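Local structure of hypoxanthine-guanine phosphoribosyltransferase (Leishmania tarentolae, 1PZM) at residues S148-G160 with L166-V179. The protein probably transfers the phosphoribosyl group of 5-phosphoribosylpyrophosphate to hypoxanthine or guanine, forming IMP or GMP in purine salvage. Sequence-based numbering, arbitrary orientation.
Unlike the reference sequence in segment 166-179: Arg176 (reference His). With 5GP (guanosine-5'-monophosphate), chain C.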
loop_
_atom_site.group_PDB
_atom_site.type_symbol
_atom_site.label_atom_id
_atom_site.label_comp_id
_atom_site.label_asym_id
_atom_site.label_seq_id
_atom_site.Cartn_x
_atom_site.Cartn_y
_atom_site.Cartn_z
ATOM N N SER A 148 2.639 -23.570 -0.464
ATOM C CA SER A 148 3.916 -23.215 -1.077
ATOM C C SER A 148 4.317 -21.808 -0.629
ATOM O O SER A 148 3.489 -21.014 -0.165
ATOM C CB SER A 148 3.806 -23.262 -2.579
ATOM O OG SER A 148 2.842 -22.282 -2.954
ATOM N N LEU A 149 5.609 -21.523 -0.730
ATOM C CA LEU A 149 6.129 -20.205 -0.437
ATOM C C LEU A 149 7.003 -19.733 -1.588
ATOM O O LEU A 149 7.960 -20.439 -1.993
ATOM C CB LEU A 149 6.980 -20.245 0.813
ATOM C CG LEU A 149 7.728 -18.911 0.991
ATOM C CD1 LEU A 149 6.696 -17.801 1.312
ATOM C CD2 LEU A 149 8.859 -18.982 2.023
ATOM N N LYS A 150 6.711 -18.545 -2.095
ATOM C CA LYS A 150 7.550 -17.985 -3.139
ATOM C C LYS A 150 7.838 -16.517 -2.775
ATOM O O LYS A 150 7.153 -15.946 -1.912
ATOM C CB LYS A 150 6.905 -18.075 -4.536
ATOM C CG LYS A 150 6.709 -19.499 -5.134
ATOM C CD LYS A 150 8.009 -20.189 -5.598
ATOM C CE LYS A 150 7.759 -21.704 -5.795
ATOM N NZ LYS A 150 9.017 -22.534 -5.624
ATOM N N THR A 151 8.884 -15.947 -3.391
ATOM C CA THR A 151 9.251 -14.567 -3.135
ATOM C C THR A 151 9.294 -13.787 -4.402
ATOM O O THR A 151 9.907 -14.242 -5.421
ATOM C CB THR A 151 10.640 -14.483 -2.468
ATOM O OG1 THR A 151 11.612 -15.222 -3.287
ATOM C CG2 THR A 151 10.642 -15.200 -1.144
ATOM N N VAL A 152 8.725 -12.586 -4.350
ATOM C CA VAL A 152 8.866 -11.665 -5.473
ATOM C C VAL A 152 9.515 -10.368 -4.950
ATOM O O VAL A 152 9.125 -9.851 -3.872
ATOM C CB VAL A 152 7.494 -11.390 -6.164
ATOM C CG1 VAL A 152 6.424 -10.858 -5.133
ATOM C CG2 VAL A 152 7.652 -10.413 -7.350
ATOM N N VAL A 153 10.491 -9.839 -5.690
ATOM C CA VAL A 153 11.257 -8.671 -5.230
ATOM C C VAL A 153 11.355 -7.701 -6.403
ATOM O O VAL A 153 11.776 -8.128 -7.509
ATOM C CB VAL A 153 12.747 -9.147 -4.821
ATOM C CG1 VAL A 153 13.660 -7.956 -4.469
ATOM C CG2 VAL A 153 12.715 -10.131 -3.621
ATOM N N LEU A 154 11.101 -6.411 -6.183
ATOM C CA LEU A 154 11.153 -5.486 -7.341
ATOM C C LEU A 154 12.596 -5.273 -7.750
ATOM O O LEU A 154 12.955 -5.410 -8.940
ATOM C CB LEU A 154 10.439 -4.122 -7.057
ATOM C CG LEU A 154 10.481 -3.071 -8.185
ATOM C CD1 LEU A 154 9.890 -3.581 -9.524
ATOM C CD2 LEU A 154 9.779 -1.760 -7.701
ATOM N N LEU A 155 13.440 -4.980 -6.747
ATOM C CA LEU A 155 14.832 -4.644 -7.000
ATOM C C LEU A 155 15.700 -5.624 -6.265
ATOM O O LEU A 155 15.737 -5.661 -5.045
ATOM C CB LEU A 155 15.142 -3.224 -6.520
ATOM C CG LEU A 155 14.357 -2.096 -7.152
ATOM C CD1 LEU A 155 14.860 -0.809 -6.524
ATOM C CD2 LEU A 155 14.612 -2.122 -8.697
ATOM N N ASP A 156 16.453 -6.422 -7.011
ATOM C CA ASP A 156 17.375 -7.380 -6.366
ATOM C C ASP A 156 18.769 -6.834 -6.511
ATOM O O ASP A 156 19.201 -6.543 -7.654
ATOM C CB ASP A 156 17.252 -8.752 -7.071
ATOM C CG ASP A 156 17.803 -9.882 -6.235
ATOM O OD1 ASP A 156 18.036 -10.987 -6.790
ATOM O OD2 ASP A 156 18.010 -9.728 -5.000
ATOM N N LYS A 157 19.517 -6.772 -5.395
ATOM C CA LYS A 157 20.946 -6.429 -5.423
ATOM C C LYS A 157 21.797 -7.635 -5.031
ATOM O O LYS A 157 22.368 -7.677 -3.899
ATOM C CB LYS A 157 21.256 -5.192 -4.515
ATOM C CG LYS A 157 20.422 -3.928 -4.908
ATOM C CD LYS A 157 20.871 -2.607 -4.166
ATOM C CE LYS A 157 20.583 -2.675 -2.753
ATOM N NZ LYS A 157 20.517 -1.297 -2.005
ATOM N N PRO A 158 21.949 -8.605 -5.953
ATOM C CA PRO A 158 22.639 -9.861 -5.606
ATOM C C PRO A 158 24.124 -9.674 -5.265
ATOM O O PRO A 158 24.738 -10.511 -4.532
ATOM C CB PRO A 158 22.412 -10.768 -6.843
ATOM C CG PRO A 158 22.119 -9.816 -8.036
ATOM C CD PRO A 158 21.497 -8.591 -7.365
ATOM N N SER A 159 24.721 -8.578 -5.716
ATOM C CA SER A 159 26.140 -8.405 -5.360
ATOM C C SER A 159 26.267 -8.067 -3.870
ATOM O O SER A 159 27.319 -8.106 -3.370
ATOM C CB SER A 159 26.867 -7.357 -6.212
ATOM O OG SER A 159 26.293 -6.054 -6.047
ATOM N N GLY A 160 25.160 -7.735 -3.208
ATOM C CA GLY A 160 25.147 -7.464 -1.784
ATOM C C GLY A 160 24.996 -8.651 -0.820
ATOM O O GLY A 160 25.020 -8.431 0.400
ATOM N N LEU A 166 16.663 -18.260 -1.950
ATOM C CA LEU A 166 15.847 -18.366 -3.173
ATOM C C LEU A 166 14.966 -17.141 -3.405
ATOM O O LEU A 166 13.949 -16.951 -2.649
ATOM C CB LEU A 166 15.001 -19.659 -3.149
ATOM C CG LEU A 166 14.163 -19.924 -4.430
ATOM C CD1 LEU A 166 15.071 -20.301 -5.626
ATOM C CD2 LEU A 166 13.018 -20.994 -4.207
ATOM N N VAL A 167 15.332 -16.297 -4.398
ATOM C CA VAL A 167 14.363 -15.245 -4.916
ATOM C C VAL A 167 13.700 -15.726 -6.195
ATOM O O VAL A 167 14.337 -15.820 -7.253
ATOM C CB VAL A 167 14.970 -13.846 -5.206
ATOM C CG1 VAL A 167 13.948 -12.935 -5.899
ATOM C CG2 VAL A 167 15.378 -13.143 -3.927
ATOM N N ASP A 168 12.457 -16.155 -6.075
ATOM C CA ASP A 168 11.812 -16.813 -7.230
ATOM C C ASP A 168 11.538 -15.804 -8.337
ATOM O O ASP A 168 11.710 -16.137 -9.515
ATOM C CB ASP A 168 10.504 -17.465 -6.824
ATOM C CG ASP A 168 10.679 -18.347 -5.627
ATOM O OD1 ASP A 168 11.183 -19.467 -5.824
ATOM O OD2 ASP A 168 10.415 -17.986 -4.475
ATOM N N TYR A 169 11.114 -14.584 -7.955
ATOM C CA TYR A 169 10.780 -13.577 -8.995
ATOM C C TYR A 169 11.494 -12.232 -8.778
ATOM O O TYR A 169 10.898 -11.279 -8.287
ATOM C CB TYR A 169 9.261 -13.389 -9.102
ATOM C CG TYR A 169 8.502 -14.678 -9.385
ATOM C CD1 TYR A 169 8.285 -15.128 -10.708
ATOM C CD2 TYR A 169 7.929 -15.404 -8.335
ATOM C CE1 TYR A 169 7.604 -16.302 -10.948
ATOM C CE2 TYR A 169 7.225 -16.562 -8.562
ATOM C CZ TYR A 169 7.057 -17.006 -9.860
ATOM O OH TYR A 169 6.331 -18.148 -10.080
ATOM N N PRO A 170 12.749 -12.118 -9.185
ATOM C CA PRO A 170 13.449 -10.858 -9.016
ATOM C C PRO A 170 13.130 -10.056 -10.287
ATOM O O PRO A 170 13.646 -10.382 -11.380
ATOM C CB PRO A 170 14.904 -11.270 -9.013
ATOM C CG PRO A 170 14.986 -12.592 -9.828
ATOM C CD PRO A 170 13.558 -13.112 -9.915
ATOM N N VAL A 171 12.344 -9.001 -10.145
ATOM C CA VAL A 171 11.817 -8.317 -11.335
ATOM C C VAL A 171 12.916 -7.569 -12.043
ATOM O O VAL A 171 13.090 -7.674 -13.252
ATOM C CB VAL A 171 10.682 -7.354 -10.935
ATOM C CG1 VAL A 171 10.108 -6.709 -12.179
ATOM C CG2 VAL A 171 9.572 -8.129 -10.238
ATOM N N ILE A 172 13.682 -6.804 -11.280
ATOM C CA ILE A 172 14.800 -6.063 -11.872
ATOM C C ILE A 172 16.051 -6.300 -11.056
ATOM O O ILE A 172 15.981 -6.213 -9.827
ATOM C CB ILE A 172 14.489 -4.558 -11.872
ATOM C CG1 ILE A 172 13.097 -4.307 -12.475
ATOM C CG2 ILE A 172 15.609 -3.783 -12.595
ATOM C CD1 ILE A 172 12.670 -2.816 -12.424
ATOM N N THR A 173 17.182 -6.586 -11.720
ATOM C CA THR A 173 18.451 -6.843 -11.016
ATOM C C THR A 173 19.325 -5.618 -11.194
ATOM O O THR A 173 19.493 -5.171 -12.311
ATOM C CB THR A 173 19.115 -8.099 -11.614
ATOM O OG1 THR A 173 18.304 -9.230 -11.273
ATOM C CG2 THR A 173 20.520 -8.428 -10.938
ATOM N N ILE A 174 19.867 -5.051 -10.106
ATOM C CA ILE A 174 20.605 -3.781 -10.229
ATOM C C ILE A 174 21.870 -3.851 -9.430
ATOM O O ILE A 174 21.992 -4.682 -8.531
ATOM C CB ILE A 174 19.813 -2.570 -9.665
ATOM C CG1 ILE A 174 19.572 -2.771 -8.158
ATOM C CG2 ILE A 174 18.511 -2.336 -10.438
ATOM C CD1 ILE A 174 18.888 -1.573 -7.416
ATOM N N PRO A 175 22.825 -2.982 -9.732
ATOM C CA PRO A 175 24.067 -2.986 -8.946
ATOM C C PRO A 175 23.843 -2.354 -7.579
ATOM O O PRO A 175 22.729 -1.901 -7.235
ATOM C CB PRO A 175 25.082 -2.230 -9.829
ATOM C CG PRO A 175 24.272 -1.445 -10.798
ATOM C CD PRO A 175 22.818 -1.960 -10.796
ATOM N N ARG A 176 24.857 -2.430 -6.735
ATOM C CA ARG A 176 24.729 -1.820 -5.429
ATOM C C ARG A 176 24.572 -0.305 -5.580
ATOM O O ARG A 176 25.220 0.360 -6.421
ATOM C CB ARG A 176 25.852 -2.253 -4.518
ATOM C CG ARG A 176 25.536 -3.629 -3.929
ATOM C CD ARG A 176 26.180 -3.920 -2.598
ATOM N NE ARG A 176 25.337 -3.480 -1.480
ATOM C CZ ARG A 176 25.818 -3.162 -0.274
ATOM N NH1 ARG A 176 27.124 -3.245 -0.044
ATOM N NH2 ARG A 176 25.007 -2.773 0.710
ATOM N N ALA A 177 23.619 0.216 -4.863
ATOM C CA ALA A 177 23.439 1.630 -4.862
ATOM C C ALA A 177 22.288 1.876 -3.900
ATOM O O ALA A 177 21.406 1.029 -3.712
ATOM C CB ALA A 177 23.084 2.112 -6.269
ATOM N N PHE A 178 22.261 3.022 -3.271
ATOM C CA PHE A 178 21.129 3.218 -2.390
ATOM C C PHE A 178 19.979 3.864 -3.173
ATOM O O PHE A 178 20.133 4.948 -3.714
ATOM C CB PHE A 178 21.532 4.024 -1.187
ATOM C CG PHE A 178 20.463 4.084 -0.143
ATOM C CD1 PHE A 178 19.451 5.031 -0.224
ATOM C CD2 PHE A 178 20.452 3.181 0.893
ATOM C CE1 PHE A 178 18.467 5.099 0.758
ATOM C CE2 PHE A 178 19.483 3.235 1.865
ATOM C CZ PHE A 178 18.476 4.200 1.790
ATOM N N VAL A 179 18.837 3.191 -3.270
ATOM C CA VAL A 179 17.749 3.804 -4.000
ATOM C C VAL A 179 16.611 4.334 -3.119
ATOM O O VAL A 179 16.464 3.869 -1.972
ATOM C CB VAL A 179 17.204 2.910 -5.100
ATOM C CG1 VAL A 179 18.396 2.353 -6.054
ATOM C CG2 VAL A 179 16.307 1.830 -4.530
HETATM P P 5GP C . 18.819 -6.665 3.642
HETATM O O1P 5GP C . 18.588 -7.404 2.370
HETATM O O2P 5GP C . 20.261 -6.418 3.908
HETATM O O3P 5GP C . 18.330 -7.568 4.713
HETATM O "O5'" 5GP C . 17.979 -5.299 3.609
HETATM C "C5'" 5GP C . 17.874 -4.420 4.738
HETATM C "C4'" 5GP C . 16.717 -3.387 4.589
HETATM O "O4'" 5GP C . 17.065 -2.241 3.798
HETATM C "C3'" 5GP C . 15.436 -3.931 3.964
HETATM O "O3'" 5GP C . 14.272 -3.400 4.603
HETATM C "C2'" 5GP C . 15.546 -3.419 2.536
HETATM O "O2'" 5GP C . 14.285 -3.393 1.931
HETATM C "C1'" 5GP C . 16.224 -2.047 2.674
HETATM N N9 5GP C . 17.087 -1.700 1.506
HETATM C C8 5GP C . 18.284 -2.286 1.049
HETATM N N7 5GP C . 18.792 -1.533 -0.022
HETATM C C5 5GP C . 18.041 -0.377 -0.009
HETATM C C6 5GP C . 18.060 0.750 -0.841
HETATM O O6 5GP C . 18.859 0.819 -1.826
HETATM N N1 5GP C . 17.166 1.792 -0.602
HETATM C C2 5GP C . 16.278 1.711 0.472
HETATM N N2 5GP C . 15.433 2.701 0.751
HETATM N N3 5GP C . 16.250 0.603 1.272
HETATM C C4 5GP C . 17.138 -0.427 1.022
HETATM O O HOH W 1 18.882 -11.066 -9.476
HETATM O O HOH W 2 23.007 -1.769 -1.178
#
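Two neighbouring parallel strands in the core sheet of the type I phosphoribosyltransferase fold, 148-156 and 169-173, pair here and lead at their C-terminal ends into the purine pocket. Val153 turns both its N and its O to strand 169-173: N donates to Tyr169 O, and O accepts Val171 N in a nearly straight bond (2.8 Å). The first strand turns a corner at Leu154 and Leu155; Leu154 O accepts Ile172 N, and the ladder resumes with Asp156 N to Ile172 O and Ile174 N to Asp156 O.

Just before strand 169-173 begins, Asp168 OD2 receives Thr151 N (2.8 Å) on its anti lone pair, while Asp168 N donates to Thr151 OG1, which a chi1 of 54° sets between its own backbone N and carbonyl carbon. Leu155 CD1 meets Val179 CG2 at 3.6 Å, close to Ile127, and Leu155 CD2 lies alongside Ile172. Asp156 OD1 and Thr173 OG1 share a water, and Asp156 OD2 is salt-bridged to Arg161.

Lys157 runs its methylenes over Ile174, CG to CG1 3.6 Å, and bends at chi3 (-68°) into the pocket. One face of the Phe178 ring lies against the guanine of GMP, with N1 over the ring centre; guanine O6 accepts Val179 N and N1 donates to Val179 O (2.6 Å). Lys157 NZ binds Ala177 O (3.0 Å), a water, and the guanine acceptors O6 (2.7 Å) and N7 (2.6 Å).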